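Local atomic coordinates of Cry23AA1 (Bacillus thuringiensis, PDB entry 4RHZ), a protein that forms a binary complex with Cry37Aa1 and, as an aerolysin-family toxin that binds zinc, probably acts by making pores in membranes. Residues G2-N12 with S83-I95. Numbering follows the deposited sequence.
Sequences GIINIQDEINN and SAVTEGVKAGTSI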
loop_
_atom_site.group_PDB
_atom_site.type_symbol
_atom_site.label_atom_id
_atom_site.label_comp_id
_atom_site.label_asym_id
_atom_site.label_seq_id
_atom_site.Cartn_x
_atom_site.Cartn_y
_atom_site.Cartn_z
ATOM N N GLY A 2 13.305 -7.841 20.552
ATOM C CA GLY A 2 14.106 -6.888 21.381
ATOM C C GLY A 2 15.494 -6.890 20.775
ATOM O O GLY A 2 15.695 -7.290 19.610
ATOM N N ILE A 3 16.437 -6.428 21.541
ATOM C CA ILE A 3 17.850 -6.368 21.139
ATOM C C ILE A 3 18.701 -7.393 21.940
ATOM O O ILE A 3 18.704 -7.341 23.160
ATOM C CB ILE A 3 18.401 -4.989 21.499
ATOM C CG1 ILE A 3 17.516 -3.905 20.849
ATOM C CG2 ILE A 3 19.890 -4.902 21.062
ATOM C CD1 ILE A 3 17.534 -3.970 19.257
ATOM N N ILE A 4 19.368 -8.317 21.255
ATOM C CA ILE A 4 20.305 -9.218 21.867
ATOM C C ILE A 4 21.588 -8.462 22.160
ATOM O O ILE A 4 22.296 -8.075 21.233
ATOM C CB ILE A 4 20.668 -10.357 20.942
ATOM C CG1 ILE A 4 19.389 -11.119 20.496
ATOM C CG2 ILE A 4 21.764 -11.313 21.653
ATOM C CD1 ILE A 4 18.580 -11.722 21.710
ATOM N N ASN A 5 21.887 -8.238 23.437
ATOM C CA ASN A 5 23.174 -7.581 23.804
ATOM C C ASN A 5 24.292 -8.676 23.975
ATOM O O ASN A 5 24.205 -9.453 24.897
ATOM C CB ASN A 5 22.973 -6.780 25.096
ATOM C CG ASN A 5 24.208 -5.997 25.484
ATOM O OD1 ASN A 5 25.307 -6.556 25.548
ATOM N ND2 ASN A 5 24.051 -4.696 25.716
ATOM N N ILE A 6 25.227 -8.794 23.030
ATOM C CA ILE A 6 26.256 -9.813 23.041
ATOM C C ILE A 6 26.957 -9.870 24.431
ATOM O O ILE A 6 26.928 -10.909 25.101
ATOM C CB ILE A 6 27.289 -9.573 21.970
ATOM C CG1 ILE A 6 26.643 -9.642 20.577
ATOM C CG2 ILE A 6 28.463 -10.643 22.053
ATOM C CD1 ILE A 6 25.899 -10.911 20.360
ATOM N N GLN A 7 27.430 -8.706 24.895
ATOM C CA GLN A 7 28.001 -8.590 26.193
ATOM C C GLN A 7 27.140 -9.112 27.289
ATOM O O GLN A 7 27.670 -9.856 28.132
ATOM C CB GLN A 7 28.568 -7.202 26.475
ATOM C CG GLN A 7 29.848 -6.988 25.701
ATOM C CD GLN A 7 30.581 -5.730 26.131
ATOM O OE1 GLN A 7 30.157 -4.627 25.793
ATOM N NE2 GLN A 7 31.737 -5.887 26.833
ATOM N N ASP A 8 25.851 -8.765 27.349
ATOM C CA ASP A 8 25.036 -9.261 28.464
ATOM C C ASP A 8 24.941 -10.785 28.373
ATOM O O ASP A 8 24.743 -11.446 29.382
ATOM C CB ASP A 8 23.600 -8.713 28.461
ATOM C CG ASP A 8 23.509 -7.186 28.749
ATOM O OD1 ASP A 8 24.420 -6.541 29.363
ATOM O OD2 ASP A 8 22.460 -6.631 28.381
ATOM N N GLU A 9 24.965 -11.345 27.174
ATOM C CA GLU A 9 24.740 -12.772 27.043
ATOM C C GLU A 9 26.098 -13.507 27.373
ATOM O O GLU A 9 26.073 -14.613 27.942
ATOM C CB GLU A 9 24.291 -13.210 25.667
ATOM C CG GLU A 9 22.920 -12.744 25.137
ATOM C CD GLU A 9 21.771 -13.012 26.020
ATOM O OE1 GLU A 9 21.779 -14.085 26.682
ATOM O OE2 GLU A 9 20.850 -12.134 26.061
ATOM N N ILE A 10 27.237 -12.877 27.041
ATOM C CA ILE A 10 28.528 -13.326 27.548
ATOM C C ILE A 10 28.515 -13.208 29.082
ATOM O O ILE A 10 28.948 -14.075 29.786
ATOM C CB ILE A 10 29.672 -12.493 27.012
ATOM C CG1 ILE A 10 29.944 -12.825 25.583
ATOM C CG2 ILE A 10 30.935 -12.746 27.826
ATOM C CD1 ILE A 10 29.881 -14.242 25.279
ATOM N N ASN A 11 27.953 -12.153 29.599
ATOM C CA ASN A 11 27.902 -12.036 31.027
ATOM C C ASN A 11 27.167 -13.287 31.567
ATOM O O ASN A 11 27.612 -13.914 32.544
ATOM C CB ASN A 11 27.226 -10.718 31.394
ATOM C CG ASN A 11 27.177 -10.453 32.861
ATOM O OD1 ASN A 11 26.429 -11.106 33.607
ATOM N ND2 ASN A 11 27.908 -9.425 33.299
ATOM N N ASN A 12 26.084 -13.684 30.903
ATOM C CA ASN A 12 25.271 -14.746 31.477
ATOM C C ASN A 12 25.983 -16.106 31.349
ATOM O O ASN A 12 25.937 -16.912 32.249
ATOM C CB ASN A 12 23.822 -14.769 30.923
ATOM C CG ASN A 12 22.978 -15.919 31.517
ATOM O OD1 ASN A 12 22.607 -15.932 32.717
ATOM N ND2 ASN A 12 22.674 -16.897 30.672
ATOM N N SER A 83 9.858 3.108 9.597
ATOM C CA SER A 83 10.658 1.919 9.745
ATOM C C SER A 83 11.178 1.712 11.199
ATOM O O SER A 83 11.113 2.638 12.033
ATOM C CB SER A 83 11.763 1.913 8.725
ATOM O OG SER A 83 12.708 2.891 9.061
ATOM N N ALA A 84 11.531 0.453 11.508
ATOM C CA ALA A 84 12.140 0.062 12.816
ATOM C C ALA A 84 12.767 -1.344 12.682
ATOM O O ALA A 84 12.450 -2.090 11.739
ATOM C CB ALA A 84 11.125 0.068 13.921
ATOM N N VAL A 85 13.702 -1.663 13.576
ATOM C CA VAL A 85 14.201 -2.998 13.780
ATOM C C VAL A 85 13.329 -3.477 14.933
ATOM O O VAL A 85 13.087 -2.748 15.874
ATOM C CB VAL A 85 15.680 -2.931 14.233
ATOM C CG1 VAL A 85 16.202 -4.311 14.841
ATOM C CG2 VAL A 85 16.586 -2.402 13.110
ATOM N N THR A 86 12.802 -4.681 14.845
ATOM C CA THR A 86 12.006 -5.242 15.966
ATOM C C THR A 86 12.796 -6.373 16.646
ATOM O O THR A 86 12.553 -6.716 17.824
ATOM C CB THR A 86 10.656 -5.811 15.446
ATOM O OG1 THR A 86 10.942 -6.604 14.286
ATOM C CG2 THR A 86 9.750 -4.666 14.980
ATOM N N GLU A 87 13.767 -6.920 15.945
ATOM C CA GLU A 87 14.641 -7.923 16.587
ATOM C C GLU A 87 16.017 -7.650 16.171
ATOM O O GLU A 87 16.337 -7.829 14.995
ATOM C CB GLU A 87 14.262 -9.340 16.161
ATOM C CG GLU A 87 12.994 -9.879 16.892
ATOM C CD GLU A 87 12.729 -11.309 16.491
ATOM O OE1 GLU A 87 12.504 -11.575 15.276
ATOM O OE2 GLU A 87 12.836 -12.198 17.364
ATOM N N GLY A 88 16.842 -7.187 17.116
ATOM C CA GLY A 88 18.159 -6.694 16.750
ATOM C C GLY A 88 19.274 -7.227 17.648
ATOM O O GLY A 88 19.064 -8.150 18.438
ATOM N N VAL A 89 20.443 -6.587 17.534
ATOM C CA VAL A 89 21.695 -7.032 18.133
ATOM C C VAL A 89 22.568 -5.823 18.463
ATOM O O VAL A 89 22.639 -4.846 17.687
ATOM C CB VAL A 89 22.390 -8.103 17.239
ATOM C CG1 VAL A 89 22.935 -7.511 15.890
ATOM C CG2 VAL A 89 23.460 -8.946 18.019
ATOM N N LYS A 90 23.167 -5.847 19.663
ATOM C CA LYS A 90 24.166 -4.856 20.057
ATOM C C LYS A 90 25.527 -5.525 20.380
ATOM O O LYS A 90 25.668 -6.320 21.364
ATOM C CB LYS A 90 23.666 -4.125 21.270
ATOM C CG LYS A 90 24.635 -3.014 21.802
ATOM C CD LYS A 90 23.862 -2.207 22.882
ATOM C CE LYS A 90 24.677 -1.088 23.470
ATOM N NZ LYS A 90 25.117 -0.161 22.423
ATOM N N ALA A 91 26.498 -5.194 19.542
ATOM C CA ALA A 91 27.876 -5.702 19.593
ATOM C C ALA A 91 28.635 -4.533 20.077
ATOM O O ALA A 91 28.042 -3.626 20.646
ATOM C CB ALA A 91 28.337 -6.065 18.223
ATOM N N GLY A 92 29.930 -4.477 19.850
ATOM C CA GLY A 92 30.679 -3.377 20.445
ATOM C C GLY A 92 30.747 -2.110 19.597
ATOM O O GLY A 92 30.942 -0.988 20.091
ATOM N N THR A 93 30.635 -2.293 18.311
ATOM C CA THR A 93 30.660 -1.189 17.372
ATOM C C THR A 93 29.223 -0.984 16.738
ATOM O O THR A 93 28.384 -1.882 16.719
ATOM C CB THR A 93 31.794 -1.518 16.350
ATOM O OG1 THR A 93 31.789 -0.582 15.284
ATOM C CG2 THR A 93 31.633 -2.904 15.761
ATOM N N SER A 94 28.928 0.217 16.297
ATOM C CA SER A 94 27.707 0.534 15.519
ATOM C C SER A 94 27.368 -0.461 14.422
ATOM O O SER A 94 28.191 -0.701 13.545
ATOM C CB SER A 94 27.956 1.848 14.770
ATOM O OG SER A 94 27.140 2.816 15.340
ATOM N N ILE A 95 26.170 -1.020 14.427
ATOM C CA ILE A 95 25.796 -1.802 13.235
ATOM C C ILE A 95 24.546 -1.146 12.612
ATOM O O ILE A 95 23.495 -1.100 13.257
ATOM C CB ILE A 95 25.519 -3.265 13.544
ATOM C CG1 ILE A 95 26.598 -3.840 14.484
ATOM C CG2 ILE A 95 25.365 -4.085 12.226
ATOM C CD1 ILE A 95 26.068 -5.077 15.236
HETATM O O HOH W 1 27.548 -6.057 23.377
#
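Ile3 lies over the backbone of Gly88, its CD1 3.8 Å from Gly88 CA, where the glycine leaves space for that methyl. Chi1 of -55° sets CG1 of Ile3 beside the backbone N and turns CG2 the other way, where it rests 3.9 Å from Lys90 CB on the same face. Farther along this face the Asn5 and Lys90 side chains run alongside each other, amide ND2 3.8 Å from methylene CD. On the face of Ile4 and Val89, Val89 CG2 is met obliquely by CD1 of Ile6, the first helix residue, at 3.9 Å.

The backbones under these side chains pair in parallel. Gly88, bridged to Ile3, bonds through N to Gly2 O and through O to Ile4 N; Lys90, bridged to Asn5, does the same with Ile4 O at 2.9 Å and Ile6 N at 3.0 Å. That last bond reaches into the first turn of the helix, and a water that accepts from Gln7 N and donates to Lys90 O ties the two together again. Asn5 is the N-cap: its OD1 takes Asp8 N at 2.9 Å, the donor standing 47° out of the amide plane.

Strand 3-5 thus joins the C-terminal end of strand 67-90, just past the classic bulge where Thr86 and Glu87 face Ser216 of strand 211-235. Helix 6-18 follows strand 3-5 directly, with Ile6 against Tyr27 of strand 22-27 and Leu173 of strand 146-179.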